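Local structure of thymidylate synthase ThyX (Streptomyces cacaoi subsp. asoensis, 4P5A) at residues G51-L56 against S63-N68; R82-H87 against M187-L192; R154-G159 against E163-V168. The protein binds FAD as a homotetramer and methylates UMP and dUMP, probably taking the methyl group from methylenetetrahydrofolate and reducing power from NADPH through the flavin. All coordinates share one frame; numbering follows the deposited sequence.

Contact 1: G51-L56 against S63-N68. With FAD (flavin-adenine dinucleotide), chain L.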
loop_
_atom_site.group_PDB
_atom_site.type_symbol
_atom_site.label_atom_id
_atom_site.label_comp_id
_atom_site.label_asym_id
_atom_site.label_seq_id
_atom_site.Cartn_x
_atom_site.Cartn_y
_atom_site.Cartn_z
ATOM N N GLY B 51 27.419 -5.920 10.525
ATOM C CA GLY B 51 27.424 -7.051 9.549
ATOM C C GLY B 51 26.058 -7.452 8.974
ATOM O O GLY B 51 25.900 -7.539 7.742
ATOM N N LEU B 52 25.071 -7.612 9.849
ATOM C CA LEU B 52 23.782 -8.058 9.406
ATOM C C LEU B 52 23.078 -6.939 8.571
ATOM O O LEU B 52 22.483 -7.202 7.503
ATOM C CB LEU B 52 22.971 -8.378 10.623
ATOM C CG LEU B 52 21.626 -9.148 10.357
ATOM C CD1 LEU B 52 20.592 -8.860 11.379
ATOM C CD2 LEU B 52 21.294 -9.841 9.055
ATOM N N ILE B 53 23.201 -5.722 9.042
ATOM C CA ILE B 53 22.490 -4.612 8.384
ATOM C C ILE B 53 23.094 -4.412 7.018
ATOM O O ILE B 53 22.363 -4.142 6.094
ATOM C CB ILE B 53 22.521 -3.367 9.251
ATOM C CG1 ILE B 53 21.430 -3.610 10.376
ATOM C CG2 ILE B 53 22.260 -2.037 8.492
ATOM C CD1 ILE B 53 21.393 -2.583 11.506
ATOM N N ARG B 54 24.411 -4.507 6.902
ATOM C CA ARG B 54 25.047 -4.357 5.546
ATOM C C ARG B 54 24.624 -5.456 4.616
ATOM O O ARG B 54 24.303 -5.155 3.459
ATOM C CB ARG B 54 26.551 -4.225 5.669
ATOM C CG ARG B 54 26.997 -2.896 6.352
ATOM C CD ARG B 54 28.556 -2.916 6.579
ATOM N NE ARG B 54 29.376 -3.241 5.372
ATOM C CZ ARG B 54 29.746 -2.367 4.416
ATOM N NH1 ARG B 54 30.577 -2.779 3.408
ATOM N NH2 ARG B 54 29.350 -1.079 4.469
ATOM N N TYR B 55 24.494 -6.666 5.109
ATOM C CA TYR B 55 24.025 -7.784 4.345
ATOM C C TYR B 55 22.582 -7.536 3.888
ATOM O O TYR B 55 22.239 -7.687 2.690
ATOM C CB TYR B 55 24.098 -9.083 5.153
ATOM C CG TYR B 55 23.319 -10.208 4.489
ATOM C CD1 TYR B 55 23.824 -10.899 3.360
ATOM C CD2 TYR B 55 22.069 -10.563 4.971
ATOM C CE1 TYR B 55 23.029 -11.944 2.738
ATOM C CE2 TYR B 55 21.283 -11.567 4.380
ATOM C CZ TYR B 55 21.754 -12.251 3.265
ATOM O OH TYR B 55 20.915 -13.231 2.720
ATOM N N LEU B 56 21.725 -7.094 4.812
ATOM C CA LEU B 56 20.348 -6.867 4.329
ATOM C C LEU B 56 20.300 -5.762 3.324
ATOM O O LEU B 56 19.449 -5.821 2.410
ATOM C CB LEU B 56 19.410 -6.422 5.506
ATOM C CG LEU B 56 19.342 -7.460 6.638
ATOM C CD1 LEU B 56 18.797 -6.849 7.914
ATOM C CD2 LEU B 56 18.547 -8.720 6.251
ATOM N N SER B 63 12.383 -5.616 4.232
ATOM C CA SER B 63 11.283 -5.847 5.107
ATOM C C SER B 63 11.630 -5.665 6.607
ATOM O O SER B 63 10.895 -5.052 7.374
ATOM C CB SER B 63 10.799 -7.280 4.806
ATOM O OG SER B 63 9.713 -7.350 5.555
ATOM N N PRO B 64 12.782 -6.196 7.078
ATOM C CA PRO B 64 13.190 -5.944 8.415
ATOM C C PRO B 64 13.309 -4.496 8.817
ATOM O O PRO B 64 13.139 -4.196 10.001
ATOM C CB PRO B 64 14.594 -6.622 8.545
ATOM C CG PRO B 64 14.506 -7.771 7.526
ATOM C CD PRO B 64 13.765 -7.071 6.369
ATOM N N PHE B 65 13.565 -3.582 7.875
ATOM C CA PHE B 65 13.642 -2.195 8.238
ATOM C C PHE B 65 12.286 -1.513 8.443
ATOM O O PHE B 65 12.183 -0.307 8.725
ATOM C CB PHE B 65 14.392 -1.459 7.122
ATOM C CG PHE B 65 15.867 -1.937 6.987
ATOM C CD1 PHE B 65 16.867 -1.403 7.833
ATOM C CD2 PHE B 65 16.223 -2.882 6.055
ATOM C CE1 PHE B 65 18.172 -1.833 7.744
ATOM C CE2 PHE B 65 17.597 -3.372 6.015
ATOM C CZ PHE B 65 18.558 -2.760 6.832
ATOM N N GLU B 66 11.196 -2.249 8.311
ATOM C CA GLU B 66 9.845 -1.643 8.506
ATOM C C GLU B 66 9.364 -1.742 9.940
ATOM O O GLU B 66 8.274 -1.157 10.230
ATOM C CB GLU B 66 8.800 -2.383 7.617
ATOM C CG GLU B 66 9.104 -2.194 6.145
ATOM C CD GLU B 66 8.100 -2.986 5.228
ATOM O OE1 GLU B 66 7.064 -3.485 5.746
ATOM O OE2 GLU B 66 8.382 -3.076 4.033
ATOM N N HIS B 67 10.078 -2.482 10.795
ATOM C CA HIS B 67 9.501 -2.755 12.131
ATOM C C HIS B 67 9.904 -1.644 13.096
ATOM O O HIS B 67 10.599 -1.864 14.091
ATOM C CB HIS B 67 9.918 -4.167 12.619
ATOM C CG HIS B 67 9.354 -5.201 11.706
ATOM N ND1 HIS B 67 8.156 -5.848 11.950
ATOM C CD2 HIS B 67 9.785 -5.662 10.518
ATOM C CE1 HIS B 67 7.854 -6.655 10.949
ATOM N NE2 HIS B 67 8.824 -6.583 10.071
ATOM N N ASN B 68 9.472 -0.406 12.798
ATOM C CA ASN B 68 9.786 0.747 13.610
ATOM C C ASN B 68 8.922 1.879 13.207
ATOM O O ASN B 68 8.206 1.725 12.198
ATOM C CB ASN B 68 11.283 1.154 13.467
ATOM C CG ASN B 68 11.745 1.207 12.005
ATOM O OD1 ASN B 68 12.562 0.347 11.478
ATOM N ND2 ASN B 68 11.262 2.129 11.368
HETATM P PA FAD L . 6.007 -5.389 -1.865
HETATM O O1A FAD L . 5.368 -5.529 -3.096
HETATM O O2A FAD L . 5.232 -5.789 -0.681
HETATM O O5B FAD L . 6.302 -3.811 -1.727
HETATM C C5B FAD L . 6.852 -3.175 -2.772
HETATM C C4B FAD L . 7.727 -1.941 -2.279
HETATM O O4B FAD L . 6.664 -1.087 -1.775
HETATM C C3B FAD L . 8.648 -2.183 -1.089
HETATM O O3B FAD L . 9.882 -2.552 -1.713
HETATM C C2B FAD L . 8.741 -0.823 -0.442
HETATM O O2B FAD L . 9.563 0.107 -1.230
HETATM C C1B FAD L . 7.264 -0.440 -0.548
HETATM N N9A FAD L . 6.440 -0.838 0.624
HETATM C C8A FAD L . 5.277 -1.561 0.597
HETATM N N7A FAD L . 4.773 -1.575 1.875
HETATM C C5A FAD L . 5.621 -0.889 2.696
HETATM C C6A FAD L . 5.601 -0.629 4.055
HETATM N N6A FAD L . 4.590 -1.000 4.845
HETATM N N1A FAD L . 6.620 0.126 4.577
HETATM C C2A FAD L . 7.591 0.583 3.785
HETATM N N3A FAD L . 7.619 0.346 2.430
HETATM C C4A FAD L . 6.657 -0.418 1.875
HETATM N N1 FAD L . 10.480 -12.805 4.075
HETATM C C2 FAD L . 10.479 -13.234 5.318
HETATM O O2 FAD L . 9.515 -13.003 6.070
HETATM N N3 FAD L . 11.588 -13.916 5.846
HETATM C C4 FAD L . 12.716 -14.136 5.101
HETATM O O4 FAD L . 13.698 -14.734 5.614
HETATM C C4X FAD L . 12.741 -13.684 3.752
HETATM N N5 FAD L . 13.848 -13.877 2.976
HETATM C C5X FAD L . 13.761 -13.574 1.609
HETATM C C6 FAD L . 14.826 -13.937 0.705
HETATM C C7 FAD L . 14.649 -13.630 -0.665
HETATM C C7M FAD L . 15.866 -14.028 -1.585
HETATM C C8 FAD L . 13.498 -13.021 -1.197
HETATM C C8M FAD L . 13.247 -12.606 -2.675
HETATM C C9 FAD L . 12.474 -12.693 -0.303
HETATM C C9A FAD L . 12.622 -12.939 1.060
HETATM N N10 FAD L . 11.526 -12.648 1.928
HETATM C C10 FAD L . 11.610 -13.027 3.228
HETATM C "C1'" FAD L . 10.322 -11.914 1.461
HETATM C "C2'" FAD L . 10.708 -10.368 1.463
HETATM O "O2'" FAD L . 11.003 -9.853 2.793
HETATM C "C3'" FAD L . 9.529 -9.560 0.930
HETATM O "O3'" FAD L . 8.368 -9.866 1.701
HETATM C "C4'" FAD L . 9.229 -9.881 -0.561
HETATM O "O4'" FAD L . 10.447 -9.932 -1.270
HETATM C "C5'" FAD L . 8.374 -8.798 -1.184
HETATM O "O5'" FAD L . 9.252 -7.610 -1.331
HETATM P P FAD L . 8.667 -6.148 -1.008
HETATM O O1P FAD L . 8.239 -6.015 0.383
HETATM O O2P FAD L . 9.846 -5.260 -1.363
HETATM O O3P FAD L . 7.462 -6.027 -2.036
#
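Phe-65 keeps CG anti to its own carbonyl carbon (chi1 -64°), and this swings the ring across to helix 48-58, where Leu-56 and Ile-53 receive its outer end. Ile-53, for its part, has CG2 anti to the backbone N, which sets that methyl beside the ring. The tightest touch is Leu-56 CB on Phe-65 CE2 at 3.6 Å, the two side chains meeting at a slant. Ile-53, one helical turn earlier, reaches Phe-65 CZ with CG2 at 4.1 Å, while its carbonyl O lies near the ring plane at the edge. A lighter touch joins Leu-56 CD1 to Pro-64 CB at 4.3 Å. Thr-227 of helix 225-233 and Val-26 of helix 23-30 also pack on Phe-65, making this a buried apolar seam.

The 3-10 segment 63-66 also brings Ser-63 and Glu-66 to the cofactor. Ser-63 CB comes within 3.3 Å of the ribityl O2' of FAD, and the extended Glu-66 brings CD to 3.5 Å from adenine N1A. The Glu-66 carboxylate is gripped by salt bridges to Arg-184 and to Arg-88 of the third subunit, and by a hydrogen bond between OE1 and Ser-91 OG of the second subunit, as befits the ThyX FAD site, built by three monomers.

Contact 2: R82-H87 against M187-L192. With 5BU (5-bromo-uridine-5'-monophosphate), chain F.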
loop_
_atom_site.group_PDB
_atom_site.type_symbol
_atom_site.label_atom_id
_atom_site.label_comp_id
_atom_site.label_asym_id
_atom_site.label_seq_id
_atom_site.Cartn_x
_atom_site.Cartn_y
_atom_site.Cartn_z
ATOM N N ARG B 82 2.755 18.917 -1.118
ATOM C CA ARG B 82 2.321 18.054 -2.223
ATOM C C ARG B 82 3.392 17.020 -2.554
ATOM O O ARG B 82 2.972 15.871 -2.800
ATOM C CB ARG B 82 1.918 18.790 -3.506
ATOM C CG ARG B 82 0.795 19.825 -3.185
ATOM C CD ARG B 82 -0.335 19.652 -4.270
ATOM N NE ARG B 82 -0.013 19.977 -5.580
ATOM C CZ ARG B 82 -0.566 19.413 -6.668
ATOM N NH1 ARG B 82 -0.261 19.922 -7.790
ATOM N NH2 ARG B 82 -1.381 18.359 -6.642
ATOM N N HIS B 83 4.657 17.404 -2.690
ATOM C CA HIS B 83 5.708 16.450 -2.982
ATOM C C HIS B 83 5.788 15.372 -1.870
ATOM O O HIS B 83 5.858 14.198 -2.217
ATOM C CB HIS B 83 7.067 17.149 -3.180
ATOM C CG HIS B 83 7.006 18.167 -4.272
ATOM N ND1 HIS B 83 8.015 19.100 -4.484
ATOM C CD2 HIS B 83 6.090 18.356 -5.247
ATOM C CE1 HIS B 83 7.706 19.823 -5.541
ATOM N NE2 HIS B 83 6.571 19.365 -6.056
ATOM N N LEU B 84 5.802 15.812 -0.630
ATOM C CA LEU B 84 5.896 14.864 0.533
ATOM C C LEU B 84 4.728 13.896 0.453
ATOM O O LEU B 84 4.938 12.667 0.632
ATOM C CB LEU B 84 5.793 15.650 1.849
ATOM C CG LEU B 84 5.743 14.748 3.091
ATOM C CD1 LEU B 84 6.960 13.804 3.146
ATOM C CD2 LEU B 84 5.849 15.708 4.293
ATOM N N MET B 85 3.507 14.427 0.188
ATOM C CA MET B 85 2.358 13.509 0.264
ATOM C C MET B 85 2.143 12.541 -0.893
ATOM O O MET B 85 1.201 11.737 -0.852
ATOM C CB MET B 85 1.136 14.317 0.487
ATOM C CG MET B 85 1.266 14.909 1.965
ATOM S SD MET B 85 -0.203 15.915 2.493
ATOM C CE MET B 85 -1.175 14.586 2.729
ATOM N N ARG B 86 2.976 12.623 -1.910
ATOM C CA ARG B 86 2.947 11.596 -2.907
ATOM C C ARG B 86 3.488 10.200 -2.416
ATOM O O ARG B 86 3.243 9.163 -3.083
ATOM C CB ARG B 86 3.772 11.965 -4.138
ATOM C CG ARG B 86 3.184 13.216 -4.838
ATOM C CD ARG B 86 1.677 12.984 -5.256
ATOM N NE ARG B 86 1.567 11.800 -6.188
ATOM C CZ ARG B 86 1.742 11.857 -7.517
ATOM N NH1 ARG B 86 1.658 10.744 -8.227
ATOM N NH2 ARG B 86 2.068 13.001 -8.160
ATOM N N HIS B 87 4.163 10.174 -1.272
ATOM C CA HIS B 87 4.775 8.912 -0.849
ATOM C C HIS B 87 3.767 8.077 -0.086
ATOM O O HIS B 87 3.486 8.352 1.094
ATOM C CB HIS B 87 6.043 9.272 -0.043
ATOM C CG HIS B 87 7.060 9.949 -0.910
ATOM N ND1 HIS B 87 8.127 9.270 -1.455
ATOM C CD2 HIS B 87 7.184 11.237 -1.315
ATOM C CE1 HIS B 87 8.854 10.104 -2.192
ATOM N NE2 HIS B 87 8.318 11.296 -2.107
ATOM N N MET B 187 13.894 5.576 3.843
ATOM C CA MET B 187 15.016 5.412 2.872
ATOM C C MET B 187 14.524 5.556 1.442
ATOM O O MET B 187 15.248 6.158 0.604
ATOM C CB MET B 187 15.748 4.021 3.115
ATOM C CG MET B 187 16.660 4.150 4.339
ATOM S SD MET B 187 17.556 2.598 4.520
ATOM C CE MET B 187 16.324 1.462 5.310
ATOM N N HIS B 188 13.339 5.056 1.154
ATOM C CA HIS B 188 12.845 5.180 -0.268
ATOM C C HIS B 188 12.584 6.647 -0.565
ATOM O O HIS B 188 12.948 7.157 -1.654
ATOM C CB HIS B 188 11.593 4.317 -0.399
ATOM C CG HIS B 188 11.092 4.233 -1.813
ATOM N ND1 HIS B 188 11.434 3.200 -2.654
ATOM C CD2 HIS B 188 10.302 5.073 -2.520
ATOM C CE1 HIS B 188 10.855 3.386 -3.829
ATOM N NE2 HIS B 188 10.228 4.557 -3.804
ATOM N N PHE B 189 12.067 7.381 0.423
ATOM C CA PHE B 189 11.807 8.811 0.219
ATOM C C PHE B 189 13.146 9.580 0.078
ATOM O O PHE B 189 13.265 10.413 -0.818
ATOM C CB PHE B 189 11.062 9.291 1.436
ATOM C CG PHE B 189 10.962 10.777 1.597
ATOM C CD1 PHE B 189 11.846 11.481 2.418
ATOM C CD2 PHE B 189 9.924 11.493 0.961
ATOM C CE1 PHE B 189 11.731 12.905 2.585
ATOM C CE2 PHE B 189 9.778 12.938 1.207
ATOM C CZ PHE B 189 10.733 13.611 2.000
ATOM N N LEU B 190 14.152 9.208 0.876
ATOM C CA LEU B 190 15.430 9.965 0.834
ATOM C C LEU B 190 16.089 9.698 -0.545
ATOM O O LEU B 190 16.738 10.599 -1.066
ATOM C CB LEU B 190 16.405 9.537 1.949
ATOM C CG LEU B 190 15.892 9.971 3.367
ATOM C CD1 LEU B 190 16.824 9.423 4.358
ATOM C CD2 LEU B 190 15.850 11.529 3.511
ATOM N N SER B 191 15.972 8.491 -1.080
ATOM C CA SER B 191 16.624 8.176 -2.402
ATOM C C SER B 191 16.032 9.050 -3.444
ATOM O O SER B 191 16.713 9.458 -4.374
ATOM C CB SER B 191 16.386 6.719 -2.765
ATOM O OG SER B 191 17.126 6.347 -3.912
ATOM N N LEU B 192 14.776 9.420 -3.304
ATOM C CA LEU B 192 14.117 10.224 -4.414
ATOM C C LEU B 192 14.163 11.755 -4.126
ATOM O O LEU B 192 14.144 12.565 -5.045
ATOM C CB LEU B 192 12.618 9.827 -4.514
ATOM C CG LEU B 192 12.397 8.472 -5.105
ATOM C CD1 LEU B 192 10.837 8.043 -4.779
ATOM C CD2 LEU B 192 12.707 8.509 -6.644
HETATM P P 5BU F . 4.695 20.191 -9.496
HETATM O OP1 5BU F . 3.599 21.112 -9.975
HETATM O OP2 5BU F . 5.742 19.808 -10.562
HETATM O OP3 5BU F . 5.362 20.654 -8.151
HETATM O "O5'" 5BU F . 3.949 18.772 -9.140
HETATM C "C5'" 5BU F . 2.954 18.342 -9.950
HETATM C "C4'" 5BU F . 2.455 16.906 -9.381
HETATM O "O4'" 5BU F . 3.587 15.972 -9.483
HETATM C "C3'" 5BU F . 2.129 16.963 -7.894
HETATM O "O3'" 5BU F . 1.188 15.901 -7.549
HETATM C "C2'" 5BU F . 3.473 16.605 -7.279
HETATM O "O2'" 5BU F . 3.285 16.045 -5.960
HETATM C "C1'" 5BU F . 4.161 15.655 -8.234
HETATM N N1 5BU F . 5.616 15.891 -8.407
HETATM C C2 5BU F . 6.433 15.680 -7.300
HETATM O O2 5BU F . 5.891 15.167 -6.292
HETATM N N3 5BU F . 7.745 15.997 -7.278
HETATM C C4 5BU F . 8.329 16.553 -8.423
HETATM O O4 5BU F . 9.501 16.832 -8.421
HETATM C C5 5BU F . 7.472 16.762 -9.523
HETATM C C6 5BU F . 6.144 16.503 -9.573
HETATM BR BR 5BU F . 8.287 17.339 -11.185
#
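His-87 and Phe-189 form the tight part of this contact, a T-shaped stack in which the phenyl edge points at the imidazole face. Their centroids are 4.8 Å apart with the planes at 74°, and Phe-189 CD2 sits over the middle of the histidine ring. Leu-84 closes in on the same phenyl from the helix end: having CG anti to its backbone N sends CD1 to 3.5 Å from Phe-189 CE2. Ala-213 and Met-216 of helix 207-223 also pack on Phe-189, so the ring is well buried.

Backbone geometry sets Leu-84 and His-87 side by side. They are the ends of a type I beta turn that starts in the last turn of helix 78-84, and His-87 is the central residue of the RHR triplet in the ThyX signature RHRx7S. Its NE2 is hydrogen-bonded to NE of Arg-193. With an alanine in place of this histidine, the edge of Phe-189 would probably lose the aromatic face it points at, and Arg-193 NE its partner.

Packing is looser toward the FAD. Leu-192 touches the histidine only with CD1, 3.9 Å from His-87 CE1, and the partly exposed His-188 turns to a phosphate oxygen of an FAD instead. The other side of segment 82-87 is occupied by nucleotide. His-83 lays one face over the bromouracil near N3, and its NE2 donates a nearly straight bond (166°) to OP3 of this 5-bromo-UMP at 2.7 Å. Arg-86 NH2 donates a more bent one to the ribose O3' at 3.1 Å.

Contact 3: R154-G159 against E163-V168. With 5BU (5-bromo-uridine-5'-monophosphate), chain G.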
loop_
_atom_site.group_PDB
_atom_site.type_symbol
_atom_site.label_atom_id
_atom_site.label_comp_id
_atom_site.label_asym_id
_atom_site.label_seq_id
_atom_site.Cartn_x
_atom_site.Cartn_y
_atom_site.Cartn_z
ATOM N N ARG B 154 -11.212 39.563 2.989
ATOM C CA ARG B 154 -12.471 40.228 2.565
ATOM C C ARG B 154 -13.600 39.231 2.400
ATOM O O ARG B 154 -14.764 39.471 2.836
ATOM C CB ARG B 154 -12.310 40.919 1.202
ATOM C CG ARG B 154 -13.408 42.002 0.966
ATOM C CD ARG B 154 -13.427 42.581 -0.448
ATOM N NE ARG B 154 -12.120 42.953 -0.981
ATOM C CZ ARG B 154 -11.346 43.987 -0.612
ATOM N NH1 ARG B 154 -11.675 44.895 0.337
ATOM N NH2 ARG B 154 -10.194 44.120 -1.222
ATOM N N LEU B 155 -13.293 38.089 1.777
ATOM C CA LEU B 155 -14.280 37.017 1.654
ATOM C C LEU B 155 -14.726 36.508 3.003
ATOM O O LEU B 155 -15.947 36.387 3.208
ATOM C CB LEU B 155 -13.791 35.859 0.781
ATOM C CG LEU B 155 -13.658 36.286 -0.688
ATOM C CD1 LEU B 155 -12.733 35.202 -1.426
ATOM C CD2 LEU B 155 -15.062 36.559 -1.404
ATOM N N LEU B 156 -13.773 36.168 3.869
ATOM C CA LEU B 156 -14.114 35.714 5.255
ATOM C C LEU B 156 -14.995 36.755 5.988
ATOM O O LEU B 156 -16.036 36.400 6.560
ATOM C CB LEU B 156 -12.931 35.403 6.115
ATOM C CG LEU B 156 -11.947 34.295 5.656
ATOM C CD1 LEU B 156 -10.783 34.175 6.588
ATOM C CD2 LEU B 156 -12.785 32.914 5.637
ATOM N N ASP B 157 -14.540 38.003 5.999
ATOM C CA ASP B 157 -15.347 39.121 6.620
ATOM C C ASP B 157 -16.773 39.231 6.045
ATOM O O ASP B 157 -17.721 39.493 6.784
ATOM C CB ASP B 157 -14.601 40.465 6.519
ATOM C CG ASP B 157 -13.344 40.497 7.391
ATOM O OD1 ASP B 157 -13.133 39.572 8.218
ATOM O OD2 ASP B 157 -12.550 41.437 7.253
ATOM N N SER B 158 -16.940 38.962 4.766
ATOM C CA SER B 158 -18.233 38.952 4.121
ATOM C C SER B 158 -19.138 37.733 4.524
ATOM O O SER B 158 -20.333 37.694 4.203
ATOM C CB SER B 158 -17.952 38.999 2.623
ATOM O OG SER B 158 -19.098 38.841 1.855
ATOM N N GLY B 159 -18.583 36.765 5.243
ATOM C CA GLY B 159 -19.302 35.582 5.641
ATOM C C GLY B 159 -19.160 34.413 4.671
ATOM O O GLY B 159 -19.882 33.417 4.798
ATOM N N GLU B 163 -13.819 27.176 3.253
ATOM C CA GLU B 163 -13.371 26.228 2.170
ATOM C C GLU B 163 -13.422 26.871 0.757
ATOM O O GLU B 163 -12.734 26.417 -0.196
ATOM C CB GLU B 163 -14.196 24.914 2.242
ATOM C CG GLU B 163 -15.666 25.131 1.780
ATOM C CD GLU B 163 -16.415 23.815 1.541
ATOM O OE1 GLU B 163 -17.440 23.853 0.803
ATOM O OE2 GLU B 163 -15.996 22.733 2.106
ATOM N N ILE B 164 -14.201 27.963 0.595
ATOM C CA ILE B 164 -14.270 28.621 -0.663
ATOM C C ILE B 164 -13.369 29.842 -0.611
ATOM O O ILE B 164 -12.709 30.131 -1.629
ATOM C CB ILE B 164 -15.738 29.053 -0.985
ATOM C CG1 ILE B 164 -16.596 27.847 -1.351
ATOM C CG2 ILE B 164 -15.795 30.214 -2.005
ATOM C CD1 ILE B 164 -16.231 27.258 -2.735
ATOM N N ALA B 165 -13.306 30.553 0.500
ATOM C CA ALA B 165 -12.412 31.727 0.558
ATOM C C ALA B 165 -10.967 31.378 0.268
ATOM O O ALA B 165 -10.226 32.198 -0.358
ATOM C CB ALA B 165 -12.501 32.445 1.887
ATOM N N ARG B 166 -10.526 30.188 0.714
ATOM C CA ARG B 166 -9.119 29.815 0.482
ATOM C C ARG B 166 -8.758 29.570 -0.937
ATOM O O ARG B 166 -7.546 29.369 -1.197
ATOM C CB ARG B 166 -8.675 28.649 1.316
ATOM C CG ARG B 166 -9.507 27.361 1.217
ATOM C CD ARG B 166 -9.310 26.663 -0.141
ATOM N NE ARG B 166 -9.959 25.337 -0.031
ATOM C CZ ARG B 166 -9.392 24.213 0.495
ATOM N NH1 ARG B 166 -8.128 24.215 0.905
ATOM N NH2 ARG B 166 -10.163 23.150 0.616
ATOM N N LEU B 167 -9.745 29.563 -1.848
ATOM C CA LEU B 167 -9.430 29.488 -3.265
ATOM C C LEU B 167 -8.405 30.507 -3.755
ATOM O O LEU B 167 -7.707 30.253 -4.733
ATOM C CB LEU B 167 -10.692 29.576 -4.087
ATOM C CG LEU B 167 -11.325 28.244 -4.498
ATOM C CD1 LEU B 167 -11.457 27.357 -3.274
ATOM C CD2 LEU B 167 -12.746 28.666 -5.037
ATOM N N VAL B 168 -8.361 31.694 -3.122
ATOM C CA VAL B 168 -7.470 32.746 -3.609
ATOM C C VAL B 168 -6.034 32.643 -3.079
ATOM O O VAL B 168 -5.146 33.407 -3.538
ATOM C CB VAL B 168 -8.065 34.150 -3.244
ATOM C CG1 VAL B 168 -9.428 34.285 -4.012
ATOM C CG2 VAL B 168 -8.129 34.323 -1.743
HETATM P P 5BU G . -7.940 21.378 3.123
HETATM O OP1 5BU G . -6.946 22.463 3.231
HETATM O OP2 5BU G . -8.583 21.189 1.818
HETATM O OP3 5BU G . -8.804 21.205 4.288
HETATM O "O5'" 5BU G . -7.065 20.030 3.172
HETATM C "C5'" 5BU G . -5.987 19.945 4.117
HETATM C "C4'" 5BU G . -5.309 18.563 3.899
HETATM O "O4'" 5BU G . -6.250 17.501 4.440
HETATM C "C3'" 5BU G . -5.018 18.119 2.489
HETATM O "O3'" 5BU G . -3.892 17.137 2.533
HETATM C "C2'" 5BU G . -6.298 17.426 2.094
HETATM O "O2'" 5BU G . -6.007 16.511 1.093
HETATM C "C1'" 5BU G . -6.775 16.726 3.344
HETATM N N1 5BU G . -8.289 16.874 3.394
HETATM C C2 5BU G . -9.046 16.195 2.445
HETATM O O2 5BU G . -8.418 15.424 1.690
HETATM N N3 5BU G . -10.410 16.329 2.439
HETATM C C4 5BU G . -11.114 17.113 3.367
HETATM O O4 5BU G . -12.327 17.274 3.205
HETATM C C5 5BU G . -10.334 17.756 4.293
HETATM C C6 5BU G . -8.968 17.656 4.343
HETATM BR BR 5BU G . -11.164 18.729 5.708
#
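Leu-155 and Ala-165 bring their CA atoms to 5.7 Å, the nearest approach of two backbones that follow each other closely in sequence. The long helix 131-157 finishes in a Schellman motif, where Gly-159 takes a positive phi of 92° and its N bonds back to Leu-156 O. After a short link the chain is helical again around 163-165, with a 3-10 turn over 166-168.

Ala-165 fills the middle of the apolar face: its CB lies 3.8 Å from Leu-155 CB and is also met by Leu-156 CD2. Beyond it, Leu-155 CD1 reaches Val-168 CG1 at 4.3 Å. Tyr-152, a turn earlier on the long helix, packs on Ala-165, Val-168 and Arg-166.

This junction of two helices presents Arg-166, on its other side, to the nucleotide phosphate. CG of Arg-166 sits between the backbone N and the carbonyl carbon (chi1 55°), a crowded position which, with a second bend at chi2, brings NE round to donate to Glu-163 O at 3.0 Å. The guanidinium meets the phosphate edge-on, with NH2 giving a bond of 2.8 Å to OP2 of 5-bromo-UMP. NH1 adds one to OP1 at 3.1 Å, while Gln-206 of the fourth subunit bonds both NH2 and Glu-163 O.

How the contacts relate
Contact 1 comes first along the chain, just before strand 69-77; contact 2 then joins the end of helix 78-84 to helix 183-193, and contact 3 falls in the long excursion between those two helices. Contacts 1 and 2 have centres about 20 Å apart and touch directly, Phe-65 CG lying 3.8 Å from Met-187 CE. Contact 3 stands at the far end, its centre about 32 Å from that of contact 2 and about 50 Å from that of contact 1. The spread goes with sites shared between subunits: contact 1 serves an FAD, contact 2 both FAD and nucleotide, and Arg-166 of contact 3 grips a different nucleotide, which His-83 and Arg-86 of the fourth subunit also bind.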